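Local coordinates for aminotransferase (Helicobacter pylori, PDB 2FNU), which catalyses the pyridoxal-phosphate-dependent transamination of a UDP-linked 4-keto sugar, the second step in making the pseudaminic acid that modifies flagellin, at residues Lys48-Phe53 with Ala192-Asp197. Sequence-based numbering, arbitrary orientation.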
loop_
_atom_site.group_PDB
_atom_site.type_symbol
_atom_site.label_atom_id
_atom_site.label_comp_id
_atom_site.label_asym_id
_atom_site.label_seq_id
_atom_site.Cartn_x
_atom_site.Cartn_y
_atom_site.Cartn_z
ATOM N N LYS B 48 -18.671 11.523 9.680
ATOM C CA LYS B 48 -17.935 12.770 9.661
ATOM C C LYS B 48 -16.698 12.724 8.757
ATOM O O LYS B 48 -16.388 13.699 8.052
ATOM C CB LYS B 48 -17.527 13.088 11.098
ATOM C CG LYS B 48 -17.372 14.531 11.397
ATOM C CD LYS B 48 -16.919 14.727 12.840
ATOM C CE LYS B 48 -18.030 14.591 13.846
ATOM N NZ LYS B 48 -17.462 14.822 15.234
ATOM N N HIS B 49 -15.989 11.593 8.785
ATOM C CA HIS B 49 -14.676 11.498 8.140
ATOM C C HIS B 49 -14.458 10.175 7.433
ATOM O O HIS B 49 -14.925 9.140 7.891
ATOM C CB HIS B 49 -13.567 11.626 9.177
ATOM C CG HIS B 49 -13.537 12.942 9.887
ATOM N ND1 HIS B 49 -13.256 14.126 9.242
ATOM C CD2 HIS B 49 -13.748 13.258 11.187
ATOM C CE1 HIS B 49 -13.283 15.114 10.121
ATOM N NE2 HIS B 49 -13.589 14.617 11.306
ATOM N N ALA B 50 -13.741 10.238 6.309
ATOM C CA ALA B 50 -13.308 9.040 5.576
ATOM C C ALA B 50 -11.909 9.257 5.042
ATOM O O ALA B 50 -11.568 10.365 4.573
ATOM C CB ALA B 50 -14.263 8.725 4.433
ATOM N N LEU B 51 -11.107 8.191 5.100
ATOM C CA LEU B 51 -9.766 8.219 4.523
ATOM C C LEU B 51 -9.595 6.967 3.706
ATOM O O LEU B 51 -9.868 5.874 4.226
ATOM C CB LEU B 51 -8.700 8.172 5.627
ATOM C CG LEU B 51 -8.469 9.454 6.418
ATOM C CD1 LEU B 51 -7.555 9.149 7.606
ATOM C CD2 LEU B 51 -7.869 10.555 5.535
ATOM N N VAL B 52 -9.131 7.100 2.467
ATOM C CA VAL B 52 -8.923 5.915 1.637
ATOM C C VAL B 52 -7.444 5.541 1.592
ATOM O O VAL B 52 -6.556 6.408 1.717
ATOM C CB VAL B 52 -9.513 6.066 0.215
ATOM C CG1 VAL B 52 -11.033 6.207 0.277
ATOM C CG2 VAL B 52 -8.931 7.291 -0.480
ATOM N N PHE B 53 -7.194 4.233 1.453
ATOM C CA PHE B 53 -5.857 3.625 1.610
ATOM C C PHE B 53 -5.628 2.636 0.484
ATOM O O PHE B 53 -6.595 2.247 -0.198
ATOM C CB PHE B 53 -5.792 2.831 2.924
ATOM C CG PHE B 53 -5.782 3.681 4.158
ATOM C CD1 PHE B 53 -4.594 3.995 4.795
ATOM C CD2 PHE B 53 -6.975 4.180 4.677
ATOM C CE1 PHE B 53 -4.588 4.795 5.937
ATOM C CE2 PHE B 53 -6.978 4.977 5.809
ATOM C CZ PHE B 53 -5.787 5.288 6.445
ATOM N N ALA B 192 -10.651 1.715 3.342
ATOM C CA ALA B 192 -10.990 3.015 3.944
ATOM C C ALA B 192 -11.080 2.837 5.439
ATOM O O ALA B 192 -11.468 1.761 5.913
ATOM C CB ALA B 192 -12.321 3.546 3.437
ATOM N N VAL B 193 -10.752 3.895 6.183
ATOM C CA VAL B 193 -11.162 3.997 7.585
ATOM C C VAL B 193 -12.128 5.161 7.639
ATOM O O VAL B 193 -11.831 6.240 7.123
ATOM C CB VAL B 193 -10.020 4.281 8.580
ATOM C CG1 VAL B 193 -10.589 4.237 10.033
ATOM C CG2 VAL B 193 -8.866 3.305 8.435
ATOM N N VAL B 194 -13.294 4.922 8.227
ATOM C CA VAL B 194 -14.250 6.018 8.483
ATOM C C VAL B 194 -14.421 6.176 9.985
ATOM O O VAL B 194 -14.264 5.219 10.765
ATOM C CB VAL B 194 -15.614 5.834 7.773
ATOM C CG1 VAL B 194 -15.381 5.661 6.257
ATOM C CG2 VAL B 194 -16.373 4.643 8.348
ATOM N N THR B 195 -14.690 7.410 10.401
ATOM C CA THR B 195 -14.805 7.697 11.837
ATOM C C THR B 195 -15.575 8.984 12.044
ATOM O O THR B 195 -15.600 9.813 11.140
ATOM C CB THR B 195 -13.400 7.806 12.519
ATOM O OG1 THR B 195 -13.565 7.995 13.927
ATOM C CG2 THR B 195 -12.546 8.953 11.956
ATOM N N ASN B 196 -16.173 9.143 13.230
ATOM C CA ASN B 196 -16.752 10.436 13.644
ATOM C C ASN B 196 -15.834 11.180 14.628
ATOM O O ASN B 196 -16.215 12.218 15.160
ATOM C CB ASN B 196 -18.150 10.238 14.247
ATOM C CG ASN B 196 -19.159 9.737 13.214
ATOM O OD1 ASN B 196 -19.073 10.088 12.030
ATOM N ND2 ASN B 196 -20.122 8.910 13.657
ATOM N N ASP B 197 -14.629 10.650 14.845
ATOM C CA ASP B 197 -13.630 11.263 15.733
ATOM C C ASP B 197 -12.611 12.040 14.911
ATOM O O ASP B 197 -11.768 11.448 14.230
ATOM C CB ASP B 197 -12.938 10.159 16.545
ATOM C CG ASP B 197 -12.048 10.713 17.657
ATOM O OD1 ASP B 197 -11.097 11.471 17.376
ATOM O OD2 ASP B 197 -12.327 10.407 18.832
#
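Phe53 lays the CE2 corner of its ring against the CG2 methyl of Val193, 3.6 Å away, the two side chains crossing at a slant. Chi1 of Val193 (-175°) sets CG1 anti to the backbone N and turns CG2 to the ring; Met204 of helix 198-208 also touches this valine. On the face carrying Ala50 and Val194, Ala50 CB touches Val194 CG1 at 3.7 Å, with helix 32-45 over Ala50. The strands run antiparallel at 169°. Leu51 and Val193 form a hydrogen-bonded pair, Leu51 N to Val193 O and Val193 N to Leu51 O, each 2.9 Å. The next such pair is uneven: His49 N to Thr195 O is weak, bent to 128° at the hydrogen, whereas Thr195 N to His49 O (3.1 Å) is sound. Beyond the strands Asn196 is gripped twice by Lys48, whose backbone N meets OD1 at 2.8 Å, while the side chain, bent at chi3, brings NZ to the asparagine O at 2.9 Å. Strand 49-53, outermost within this chain, thereby joins the aminotransferase's mixed sheet through 191-195, which pairs in turn with 174-178. Between the two segments, backbone bonds and apolar contacts hold the strands, and side-chain hydrogen bonds occur only between Lys48 and Asn196.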